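Local coordinates for Lmo0488 protein (PDB 5TED) that senses shikimate through this effector-binding domain and, as a LysR-type transcriptional regulator, activates protocatechuate biosynthesis genes in Listeria, at residues C133-D138 with V142-V147; Q98-Y103 with Y149-M154; V80-E85 with S158-Y163; Y105-D110 with L117-F122. All coordinates share one frame; numbering follows the deposited sequence.

Contact 1: C133-D138 with V142-V147. With SKM ((3R,4S,5R)-3,4,5-trihydroxycyclohex-1-ene-1-carboxylic acid), chain D.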
# COMPACT_ATOMS: atom_id res chain seq x y z
N CYS A 133 -4.53 -14.99 -10.03
CA CYS A 133 -3.53 -13.94 -10.15
C CYS A 133 -2.81 -13.79 -8.81
O CYS A 133 -3.25 -14.32 -7.79
CB CYS A 133 -4.15 -12.61 -10.57
SG CYS A 133 -5.38 -11.94 -9.41
N TYR A 134 -1.70 -13.06 -8.83
CA TYR A 134 -0.98 -12.73 -7.61
C TYR A 134 -0.98 -11.23 -7.39
O TYR A 134 -0.97 -10.44 -8.35
CB TYR A 134 0.47 -13.24 -7.63
CG TYR A 134 0.64 -14.75 -7.66
CD1 TYR A 134 0.68 -15.49 -6.49
CD2 TYR A 134 0.79 -15.44 -8.87
CE1 TYR A 134 0.87 -16.87 -6.51
CE2 TYR A 134 0.97 -16.82 -8.89
CZ TYR A 134 1.00 -17.53 -7.71
OH TYR A 134 1.18 -18.89 -7.71
N VAL A 135 -1.00 -10.83 -6.11
CA VAL A 135 -0.80 -9.45 -5.69
C VAL A 135 0.04 -9.47 -4.42
O VAL A 135 0.07 -10.46 -3.68
CB VAL A 135 -2.11 -8.65 -5.43
CG1 VAL A 135 -3.19 -9.03 -6.42
CG2 VAL A 135 -2.59 -8.84 -4.02
N GLU A 136 0.70 -8.35 -4.14
CA GLU A 136 1.51 -8.22 -2.94
C GLU A 136 0.79 -7.48 -1.82
O GLU A 136 0.77 -7.95 -0.68
CB GLU A 136 2.84 -7.53 -3.25
CG GLU A 136 3.68 -7.34 -1.99
CD GLU A 136 5.08 -6.82 -2.28
OE1 GLU A 136 5.31 -5.61 -2.04
OE2 GLU A 136 5.92 -7.62 -2.76
N GLU A 137 0.19 -6.35 -2.12
CA GLU A 137 -0.35 -5.46 -1.10
C GLU A 137 -1.86 -5.66 -0.92
O GLU A 137 -2.57 -6.07 -1.84
CB GLU A 137 -0.00 -4.02 -1.47
CG GLU A 137 -0.48 -3.00 -0.49
CD GLU A 137 -1.80 -2.42 -0.89
OE1 GLU A 137 -2.22 -2.68 -2.04
OE2 GLU A 137 -2.41 -1.72 -0.06
N ASP A 138 -2.35 -5.36 0.29
CA ASP A 138 -3.68 -5.83 0.69
C ASP A 138 -4.78 -5.03 0.02
O ASP A 138 -5.82 -5.60 -0.32
CB ASP A 138 -3.82 -5.78 2.20
CG ASP A 138 -2.65 -6.43 2.90
OD1 ASP A 138 -1.59 -5.78 2.97
OD2 ASP A 138 -2.77 -7.60 3.31
N VAL A 142 -8.12 -6.75 -1.92
CA VAL A 142 -9.56 -6.57 -1.72
C VAL A 142 -10.16 -5.75 -2.87
O VAL A 142 -11.33 -5.95 -3.24
CB VAL A 142 -9.86 -5.96 -0.34
CG1 VAL A 142 -9.29 -4.56 -0.20
CG2 VAL A 142 -11.38 -6.01 -0.08
N GLY A 143 -9.37 -4.87 -3.48
CA GLY A 143 -9.85 -4.15 -4.65
C GLY A 143 -10.32 -5.10 -5.74
O GLY A 143 -11.40 -4.93 -6.31
N LEU A 144 -9.52 -6.13 -6.03
CA LEU A 144 -9.89 -7.09 -7.06
C LEU A 144 -11.02 -8.01 -6.61
O LEU A 144 -11.87 -8.39 -7.43
CB LEU A 144 -8.67 -7.91 -7.50
CG LEU A 144 -7.61 -7.11 -8.28
CD1 LEU A 144 -6.30 -7.87 -8.29
CD2 LEU A 144 -8.09 -6.85 -9.70
N VAL A 145 -11.07 -8.37 -5.32
CA VAL A 145 -12.20 -9.17 -4.86
C VAL A 145 -13.50 -8.40 -5.05
O VAL A 145 -14.53 -8.97 -5.44
CB VAL A 145 -12.05 -9.60 -3.38
CG1 VAL A 145 -13.28 -10.41 -2.97
CG2 VAL A 145 -10.82 -10.43 -3.18
N SER A 146 -13.44 -7.09 -4.82
CA SER A 146 -14.62 -6.23 -4.88
C SER A 146 -15.24 -6.19 -6.28
O SER A 146 -16.44 -5.91 -6.40
CB SER A 146 -14.23 -4.82 -4.44
OG SER A 146 -15.37 -4.05 -4.10
N VAL A 147 -14.46 -6.45 -7.33
CA VAL A 147 -15.01 -6.57 -8.67
C VAL A 147 -15.20 -8.03 -9.06
O VAL A 147 -15.34 -8.35 -10.25
CB VAL A 147 -14.15 -5.81 -9.71
CG1 VAL A 147 -14.14 -4.30 -9.40
CG2 VAL A 147 -12.74 -6.35 -9.75
O12 SKM D . 0.64 -6.86 3.56
C8 SKM D . 0.63 -8.07 2.81
C6 SKM D . 1.83 -8.29 2.17
O7 SKM D . 1.81 -9.50 1.43
C5 SKM D . 3.11 -8.42 3.21
C4 SKM D . 2.87 -9.37 4.30
C1 SKM D . 4.02 -9.97 5.11
O2 SKM D . 5.19 -9.93 4.63
O3 SKM D . 3.80 -10.50 6.24
C10 SKM D . 1.36 -9.75 4.68
C9 SKM D . 0.27 -9.35 3.84
O11 SKM D . -0.78 -8.98 4.65

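Contact 2: Q98-Y103 with Y149-M154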
# COMPACT_ATOMS: atom_id res chain seq x y z
N GLN A 98 -11.65 -25.61 2.96
CA GLN A 98 -11.92 -26.49 1.83
C GLN A 98 -13.21 -26.11 1.10
O GLN A 98 -13.42 -26.57 -0.03
CB GLN A 98 -12.01 -27.96 2.26
CG GLN A 98 -13.12 -28.27 3.24
CD GLN A 98 -13.17 -29.75 3.62
OE1 GLN A 98 -12.25 -30.52 3.34
NE2 GLN A 98 -14.28 -30.15 4.24
N ASP A 99 -14.08 -25.30 1.70
CA ASP A 99 -15.27 -24.86 0.98
C ASP A 99 -14.93 -23.94 -0.19
O ASP A 99 -15.83 -23.62 -0.98
CB ASP A 99 -16.25 -24.16 1.92
CG ASP A 99 -16.82 -25.08 2.99
OD1 ASP A 99 -16.89 -26.31 2.74
OD2 ASP A 99 -17.17 -24.58 4.08
N THR A 100 -13.67 -23.51 -0.30
CA THR A 100 -13.24 -22.60 -1.37
C THR A 100 -12.63 -23.34 -2.56
O THR A 100 -12.18 -22.68 -3.50
CB THR A 100 -12.20 -21.58 -0.85
OG1 THR A 100 -10.97 -22.25 -0.54
CG2 THR A 100 -12.71 -20.87 0.40
N ALA A 101 -12.60 -24.67 -2.52
CA ALA A 101 -11.81 -25.44 -3.48
C ALA A 101 -12.16 -25.10 -4.92
O ALA A 101 -11.27 -25.07 -5.78
CB ALA A 101 -12.00 -26.94 -3.23
N ASP A 102 -13.43 -24.84 -5.21
CA ASP A 102 -13.85 -24.64 -6.59
C ASP A 102 -13.50 -23.27 -7.16
O ASP A 102 -13.64 -23.07 -8.37
CB ASP A 102 -15.36 -24.87 -6.73
CG ASP A 102 -15.76 -26.32 -6.50
OD1 ASP A 102 -14.92 -27.23 -6.67
OD2 ASP A 102 -16.94 -26.55 -6.17
N TYR A 103 -13.05 -22.32 -6.34
CA TYR A 103 -13.03 -20.91 -6.72
C TYR A 103 -11.62 -20.38 -6.95
O TYR A 103 -10.66 -20.83 -6.33
CB TYR A 103 -13.76 -20.08 -5.68
CG TYR A 103 -15.19 -20.53 -5.56
CD1 TYR A 103 -16.07 -20.33 -6.62
CD2 TYR A 103 -15.64 -21.19 -4.43
CE1 TYR A 103 -17.38 -20.76 -6.53
CE2 TYR A 103 -16.95 -21.61 -4.34
CZ TYR A 103 -17.81 -21.41 -5.39
OH TYR A 103 -19.11 -21.83 -5.31
N TYR A 149 -13.22 -10.41 -9.31
CA TYR A 149 -12.16 -11.00 -10.12
C TYR A 149 -11.64 -12.29 -9.49
O TYR A 149 -11.00 -13.09 -10.19
CB TYR A 149 -11.03 -9.98 -10.32
CG TYR A 149 -10.05 -10.43 -11.39
CD1 TYR A 149 -10.44 -10.56 -12.72
CD2 TYR A 149 -8.75 -10.76 -11.06
CE1 TYR A 149 -9.54 -11.00 -13.70
CE2 TYR A 149 -7.84 -11.19 -12.03
CZ TYR A 149 -8.24 -11.31 -13.34
OH TYR A 149 -7.33 -11.75 -14.28
N GLY A 150 -11.92 -12.52 -8.22
CA GLY A 150 -11.53 -13.74 -7.54
C GLY A 150 -11.96 -13.65 -6.10
O GLY A 150 -12.62 -12.69 -5.68
N ILE A 151 -11.59 -14.67 -5.33
CA ILE A 151 -11.75 -14.64 -3.88
C ILE A 151 -10.36 -14.54 -3.26
O ILE A 151 -9.34 -14.68 -3.94
CB ILE A 151 -12.50 -15.87 -3.33
CG1 ILE A 151 -11.68 -17.15 -3.52
CG2 ILE A 151 -13.91 -15.98 -3.95
CD1 ILE A 151 -12.31 -18.37 -2.79
N SER A 152 -10.31 -14.33 -1.94
CA SER A 152 -8.99 -14.28 -1.32
C SER A 152 -9.06 -14.77 0.13
O SER A 152 -10.12 -14.79 0.75
CB SER A 152 -8.42 -12.86 -1.37
OG SER A 152 -9.03 -12.03 -0.39
N ILE A 153 -7.90 -15.18 0.64
CA ILE A 153 -7.66 -15.34 2.07
C ILE A 153 -6.65 -14.28 2.48
O ILE A 153 -5.60 -14.14 1.84
CB ILE A 153 -7.14 -16.75 2.41
CG1 ILE A 153 -6.81 -16.87 3.90
CG2 ILE A 153 -5.90 -17.07 1.59
CD1 ILE A 153 -6.43 -18.30 4.31
N MET A 154 -6.95 -13.51 3.52
CA MET A 154 -6.12 -12.36 3.86
C MET A 154 -6.40 -11.98 5.31
O MET A 154 -7.36 -12.47 5.91
CB MET A 154 -6.39 -11.17 2.92
CG MET A 154 -7.80 -10.63 3.00
SD MET A 154 -8.22 -9.46 1.67
CE MET A 154 -6.96 -8.20 1.91

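Contact 3: V80-E85 with S158-Y163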
# COMPACT_ATOMS: atom_id res chain seq x y z
N VAL A 80 -9.08 -14.42 7.23
CA VAL A 80 -10.46 -14.57 6.80
C VAL A 80 -10.47 -14.86 5.30
O VAL A 80 -9.48 -14.64 4.60
CB VAL A 80 -11.32 -13.32 7.08
CG1 VAL A 80 -11.57 -13.16 8.56
CG2 VAL A 80 -10.64 -12.05 6.50
N VAL A 81 -11.61 -15.34 4.81
CA VAL A 81 -11.84 -15.46 3.38
C VAL A 81 -12.76 -14.32 2.94
O VAL A 81 -13.77 -14.05 3.61
CB VAL A 81 -12.42 -16.84 3.02
CG1 VAL A 81 -12.91 -16.86 1.58
CG2 VAL A 81 -11.36 -17.93 3.21
N VAL A 82 -12.38 -13.64 1.85
CA VAL A 82 -13.08 -12.46 1.36
C VAL A 82 -13.58 -12.76 -0.05
O VAL A 82 -12.82 -13.23 -0.90
CB VAL A 82 -12.18 -11.21 1.38
CG1 VAL A 82 -12.98 -9.98 1.06
CG2 VAL A 82 -11.49 -11.09 2.74
N VAL A 83 -14.86 -12.48 -0.30
CA VAL A 83 -15.50 -12.81 -1.56
C VAL A 83 -16.35 -11.62 -1.97
O VAL A 83 -16.76 -10.82 -1.13
CB VAL A 83 -16.35 -14.10 -1.45
CG1 VAL A 83 -15.51 -15.26 -0.92
CG2 VAL A 83 -17.57 -13.89 -0.55
N ALA A 84 -16.60 -11.50 -3.27
CA ALA A 84 -17.48 -10.44 -3.72
C ALA A 84 -18.85 -10.60 -3.07
O ALA A 84 -19.26 -11.70 -2.69
CB ALA A 84 -17.61 -10.44 -5.25
N GLU A 85 -19.57 -9.49 -2.93
CA GLU A 85 -20.79 -9.51 -2.14
C GLU A 85 -21.89 -10.37 -2.76
O GLU A 85 -22.82 -10.74 -2.05
CB GLU A 85 -21.24 -8.06 -1.90
CG GLU A 85 -21.74 -7.31 -3.12
CD GLU A 85 -22.10 -5.86 -2.79
OE1 GLU A 85 -22.35 -5.09 -3.74
OE2 GLU A 85 -22.12 -5.49 -1.60
N SER A 158 -9.42 -3.28 8.78
CA SER A 158 -10.57 -2.39 8.91
C SER A 158 -11.13 -1.96 7.56
O SER A 158 -12.32 -1.64 7.46
CB SER A 158 -10.20 -1.16 9.75
OG SER A 158 -9.17 -0.41 9.13
N SER A 159 -10.29 -1.92 6.52
CA SER A 159 -10.72 -1.45 5.21
C SER A 159 -11.70 -2.39 4.52
O SER A 159 -12.43 -1.96 3.61
CB SER A 159 -9.51 -1.23 4.31
OG SER A 159 -8.80 -2.45 4.13
N LEU A 160 -11.74 -3.67 4.90
CA LEU A 160 -12.59 -4.63 4.19
C LEU A 160 -14.06 -4.21 4.26
O LEU A 160 -14.81 -4.41 3.29
CB LEU A 160 -12.40 -6.04 4.78
CG LEU A 160 -10.97 -6.61 4.78
CD1 LEU A 160 -10.86 -8.05 5.35
CD2 LEU A 160 -10.31 -6.52 3.39
N ALA A 161 -14.48 -3.60 5.36
CA ALA A 161 -15.88 -3.20 5.52
C ALA A 161 -16.33 -2.15 4.51
O ALA A 161 -17.53 -1.94 4.36
CB ALA A 161 -16.11 -2.68 6.94
N HIS A 162 -15.40 -1.53 3.77
CA HIS A 162 -15.74 -0.44 2.87
C HIS A 162 -15.64 -0.82 1.40
O HIS A 162 -15.76 0.04 0.52
CB HIS A 162 -14.87 0.77 3.19
CG HIS A 162 -14.88 1.11 4.65
ND1 HIS A 162 -16.02 1.50 5.31
CD2 HIS A 162 -13.91 1.03 5.59
CE1 HIS A 162 -15.75 1.69 6.59
NE2 HIS A 162 -14.47 1.40 6.78
N TYR A 163 -15.47 -2.10 1.10
CA TYR A 163 -15.56 -2.62 -0.25
C TYR A 163 -16.80 -3.50 -0.36
O TYR A 163 -17.39 -3.91 0.63
CB TYR A 163 -14.30 -3.41 -0.63
CG TYR A 163 -13.06 -2.56 -0.72
CD1 TYR A 163 -12.39 -2.14 0.42
CD2 TYR A 163 -12.52 -2.21 -1.96
CE1 TYR A 163 -11.25 -1.37 0.35
CE2 TYR A 163 -11.36 -1.43 -2.04
CZ TYR A 163 -10.73 -1.02 -0.87
OH TYR A 163 -9.58 -0.26 -0.91

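Contact 4: Y105-D110 with L117-F122. With SKM ((3R,4S,5R)-3,4,5-trihydroxycyclohex-1-ene-1-carboxylic acid), chain D.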
# COMPACT_ATOMS: atom_id res chain seq x y z
N TYR A 105 -8.51 -17.86 -6.82
CA TYR A 105 -7.96 -16.97 -5.82
C TYR A 105 -7.20 -15.81 -6.43
O TYR A 105 -6.55 -15.93 -7.48
CB TYR A 105 -7.00 -17.72 -4.89
CG TYR A 105 -7.68 -18.30 -3.69
CD1 TYR A 105 -8.30 -19.55 -3.76
CD2 TYR A 105 -7.69 -17.62 -2.47
CE1 TYR A 105 -8.93 -20.10 -2.66
CE2 TYR A 105 -8.30 -18.17 -1.36
CZ TYR A 105 -8.91 -19.41 -1.46
OH TYR A 105 -9.53 -19.94 -0.38
N ILE A 106 -7.29 -14.68 -5.74
CA ILE A 106 -6.31 -13.61 -5.80
C ILE A 106 -5.36 -13.92 -4.65
O ILE A 106 -5.72 -13.74 -3.48
CB ILE A 106 -6.96 -12.23 -5.66
CG1 ILE A 106 -7.92 -11.97 -6.82
CG2 ILE A 106 -5.89 -11.14 -5.54
CD1 ILE A 106 -9.12 -11.18 -6.42
N PHE A 107 -4.19 -14.43 -4.98
CA PHE A 107 -3.25 -15.01 -4.02
C PHE A 107 -2.12 -14.04 -3.72
O PHE A 107 -1.77 -13.20 -4.55
CB PHE A 107 -2.67 -16.31 -4.59
CG PHE A 107 -2.64 -17.47 -3.61
CD1 PHE A 107 -3.82 -18.07 -3.20
CD2 PHE A 107 -1.44 -17.98 -3.14
CE1 PHE A 107 -3.79 -19.15 -2.32
CE2 PHE A 107 -1.40 -19.04 -2.26
CZ PHE A 107 -2.59 -19.63 -1.85
N PHE A 108 -1.56 -14.14 -2.51
CA PHE A 108 -0.38 -13.35 -2.19
C PHE A 108 0.83 -13.86 -2.95
O PHE A 108 1.03 -15.08 -3.09
CB PHE A 108 -0.09 -13.40 -0.69
CG PHE A 108 -0.96 -12.48 0.13
CD1 PHE A 108 -0.81 -11.11 0.05
CD2 PHE A 108 -1.95 -13.00 0.95
CE1 PHE A 108 -1.62 -10.26 0.78
CE2 PHE A 108 -2.77 -12.15 1.68
CZ PHE A 108 -2.60 -10.78 1.60
N SER A 109 1.65 -12.94 -3.44
CA SER A 109 2.88 -13.31 -4.13
C SER A 109 3.89 -13.92 -3.16
O SER A 109 3.73 -13.84 -1.94
CB SER A 109 3.51 -12.10 -4.81
OG SER A 109 3.79 -11.11 -3.84
N ASP A 110 4.94 -14.53 -3.72
CA ASP A 110 5.98 -15.19 -2.94
C ASP A 110 6.72 -14.24 -2.01
O ASP A 110 7.37 -14.70 -1.07
CB ASP A 110 7.01 -15.83 -3.88
CG ASP A 110 6.41 -16.85 -4.81
OD1 ASP A 110 5.33 -17.40 -4.49
OD2 ASP A 110 7.00 -17.09 -5.88
N LEU A 117 2.36 -19.54 6.26
CA LEU A 117 1.14 -19.92 6.96
C LEU A 117 0.03 -20.31 5.99
O LEU A 117 -0.60 -21.37 6.14
CB LEU A 117 0.67 -18.77 7.87
CG LEU A 117 -0.66 -18.94 8.58
CD1 LEU A 117 -0.68 -20.24 9.39
CD2 LEU A 117 -0.97 -17.76 9.50
N ILE A 118 -0.24 -19.46 5.00
CA ILE A 118 -1.33 -19.75 4.07
C ILE A 118 -1.09 -21.08 3.36
O ILE A 118 -1.97 -21.94 3.30
CB ILE A 118 -1.51 -18.59 3.07
CG1 ILE A 118 -2.14 -17.38 3.75
CG2 ILE A 118 -2.34 -19.06 1.86
CD1 ILE A 118 -1.99 -16.07 2.98
N ASP A 119 0.11 -21.26 2.80
CA ASP A 119 0.40 -22.52 2.10
C ASP A 119 0.24 -23.72 3.03
O ASP A 119 -0.23 -24.78 2.61
CB ASP A 119 1.81 -22.50 1.51
CG ASP A 119 1.96 -21.50 0.38
OD1 ASP A 119 0.94 -20.95 -0.10
OD2 ASP A 119 3.11 -21.23 -0.03
N SER A 120 0.63 -23.57 4.30
CA SER A 120 0.49 -24.71 5.20
C SER A 120 -0.97 -25.02 5.48
O SER A 120 -1.34 -26.20 5.59
CB SER A 120 1.26 -24.47 6.50
OG SER A 120 0.57 -23.60 7.37
N LEU A 121 -1.83 -24.00 5.53
CA LEU A 121 -3.26 -24.25 5.73
C LEU A 121 -3.85 -25.06 4.58
O LEU A 121 -4.65 -25.98 4.81
CB LEU A 121 -4.00 -22.92 5.89
CG LEU A 121 -3.62 -22.04 7.09
CD1 LEU A 121 -4.50 -20.78 7.15
CD2 LEU A 121 -3.76 -22.85 8.36
N PHE A 122 -3.48 -24.72 3.34
CA PHE A 122 -3.99 -25.48 2.20
C PHE A 122 -3.37 -26.87 2.14
O PHE A 122 -4.05 -27.84 1.79
CB PHE A 122 -3.71 -24.73 0.88
CG PHE A 122 -4.62 -23.56 0.63
CD1 PHE A 122 -5.97 -23.76 0.34
CD2 PHE A 122 -4.12 -22.26 0.64
CE1 PHE A 122 -6.81 -22.68 0.12
CE2 PHE A 122 -4.95 -21.17 0.39
CZ PHE A 122 -6.30 -21.38 0.13
O12 SKM D . 0.64 -6.86 3.56
C8 SKM D . 0.63 -8.07 2.81
C6 SKM D . 1.83 -8.29 2.17
O7 SKM D . 1.81 -9.50 1.43
C5 SKM D . 3.11 -8.42 3.21
C4 SKM D . 2.87 -9.37 4.30
C1 SKM D . 4.02 -9.97 5.11
O2 SKM D . 5.19 -9.93 4.63
O3 SKM D . 3.80 -10.50 6.24
C10 SKM D . 1.36 -9.75 4.68
C9 SKM D . 0.27 -9.35 3.84
O11 SKM D . -0.78 -8.98 4.65

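Contact 1: C133-D138 with V142-V147
This strand-to-helix corner forms part of the shikimate pocket of the effector-binding domain: Asp138 and Val142 close the first turn of helix 138-146, while Cys133 and Val135 of the preceding strand meet Leu144 on the next turn of the helix. Val142 N donates to Asp138 O at 3.0 Å, nearly straight at the hydrogen (167°), as expected of a helical i to i+4 bond. Just before it, Glu137 is the N-cap, and its OE1 accepts from Ala140 N.

The side chain of Asp138 leads away from this turn into the pocket, its CG lying anti to the carbonyl carbon (chi1 -49°). There the carboxylate takes two neighbouring hydroxyls of the cyclohexene ring, one on each oxygen: shikimate O12 donates to OD1 at 2.5 Å and O11 to OD2 at 2.8 Å. A third hydroxyl, O7, donates to Glu136 O at 2.8 Å, a backbone acceptor presented where the strand ends. An aspartate suits this place, being short and two-pronged; the helix start beside it would probably favour its negative charge.

Apolar packing joins the other ends. Val135 CG1 lies 3.8 Å from Leu144 CD1, the two side chains running alongside each other in opposite directions, and Cys133 SG, on the same strand face, stands 4.3 Å from that methyl. Small apolar side chains suit this strand-helix packing.

Ile106 of strand 104-108 adds to this patch. Phe38 of the second subunit packs on Val135 and Leu144, and a strand of that subunit continues the sheet in parallel beside Cys133 and Tyr134, while Val142 packs on Leu160 and on Val165 of strand 165-170.

Contact 2: Q98-Y103 with Y149-M154
The ring of Tyr103, whose CB rests on Ile151, carries Asp102 CB over the centre of one face, 4.2 Å above its plane, and meets the ring of His87 edge-to-face. Pro88 and Leu89 also touch this side chain. The ring itself leads away from Ile151, so the tyrosine joins the two segments through its aliphatic root: Tyr103 CB is 3.7 Å from Ile151 CD1.

The same methyl is shared with Thr100, whose CB approaches Ile151 CD1 to 3.8 Å and whose CG2 stands 4.1 Å from it. A type I beta turn, closed by a bond from Tyr103 N to Thr100 O of 3.0 Å, brings its first and last residues close together, and here both CB atoms face Ile151. The isoleucine meets them with an extended arm, CG1 lying between its backbone N and carbonyl carbon (chi1 67°) and CD1 continuing nearly straight (chi2 171°). Its long branch suits the place, resting CD1 against both CB atoms.

The loop between strands 94-95 and 104-108 is thus packed on the chain leading into strand 152-155 of the effector-binding domain. Thr100 divides its chemistry: carbon meets Ile151, while its buried OG1 is satisfied by Leu97 O and Tyr105 OH. The contact of the two segments is apolar, and the polar tie is made next door, where the Ile151 backbone bonds to Ser104 and Ile106.

Contact 3: V80-E85 with S158-Y163
Strand 80-84 and the short 3-10 turn 160-162 keep their backbones apart, Val82 CA and Leu160 CA lying 8.3 Å from each other, and side chains of Val80, Val82 and Leu160 span the gap. One methyl does the touching: Leu160 CD1 stands 4.1 Å from Val82 CG2 and 4.2 Å from Val80 CG2. Val80 and Leu160 meet tip to tip, whereas Val82 crosses the leucine at a slant. Val80 and Val82, two residues apart, put their side chains on the same face of the strand, and Val81 and Val83 lie on the other. Compact beta-branched residues suit the extended strand, and leucine supplies the length needed from the turn: with chi2 at -178°, its extended chain carries CD1 out to the two valines.

The turn is shaped by a bond from His162 N to Ser159 O of 3.0 Å. Met154, Val142 and Val167 also pack on Leu160, while His162 stacks on His162 of the second subunit.

Strands 152-155 and 165-170 flank strand 69-84, both antiparallel to it. Leu160 packs the crossover connection between those two strands onto strand 69-84, an arrangement consistent with the periplasmic-binding-protein clan to which LysR effector domains belong.

Contact 4: Y105-D110 with L117-F122
Leu117 O, in the helix whose Ile118, Asp119 and Phe122 pack on Tyr105, Phe107 and Phe108, is gripped twice: Ser120 OG donates to it at 2.8 Å, tilted from the carbonyl plane, and Leu121 N donates as well. The serine thereby returns its hydroxyl to the helix backbone.

Across the contact, three aromatic rings cluster. Phe122 points its edge at the face of Tyr105 in a T-shaped pair, centroids 5.5 Å apart and planes at 87°. It meets Phe107 obliquely, with planes at 36°, and Phe107 CE1 lies 3.6 Å from Phe122 CE2. Phe107 also turns its edge to a charge: CE2 is 3.7 Å from Asp119 OD1, with ring and carboxylate only 11° from coplanar. That oxygen's main partner is Arg115 NE, in a salt bridge.

Ile118 serves two phenylalanines with its two branches. CG2, anti to the backbone N, lies 3.8 Å from Phe107 CZ, while the other branch brings CD1 to 3.7 Å from Phe108 CD2. Across its own ring, Phe108 CD1 is 3.4 Å from shikimate O7, so a pocket wall is backed directly by the helix.

Large side chains are needed in this beta-alpha-beta unit because the strand and helix axes are 10.7 Å apart, and flat rings can pack edge to face there. The ring hydrogens of Phe107, weakly positive at their edge, should tolerate the carboxylate well. Between the two segments the contact is apolar and aromatic, with no hydrogen bond, while Arg115 of the same helix adds polar ties to Phe108 O and Asp110.

In the fold
All four contacts lie in one lobe of the effector-binding domain. Contact 3 closes the longest loop of chain; contact 2 is nested within it, and inside that come contacts 4 and 1, in series. Contacts 4 and 1 share the parallel strands 104-108 and 130-135, with centres about 13 Å apart, and both touch shikimate. Contacts 2 and 3, also about 13 Å apart, share the sheet in which strand 152-155 adjoins strand 69-84. A backbone bond between Ile151 and Ile106 ties contact 2 to contact 4. Contacts 3 and 4 are about 17 Å apart between centres. Contacts 1 and 3, and Tyr149 of contact 2, reach the second subunit, so pocket and dimer interface use neighbouring elements.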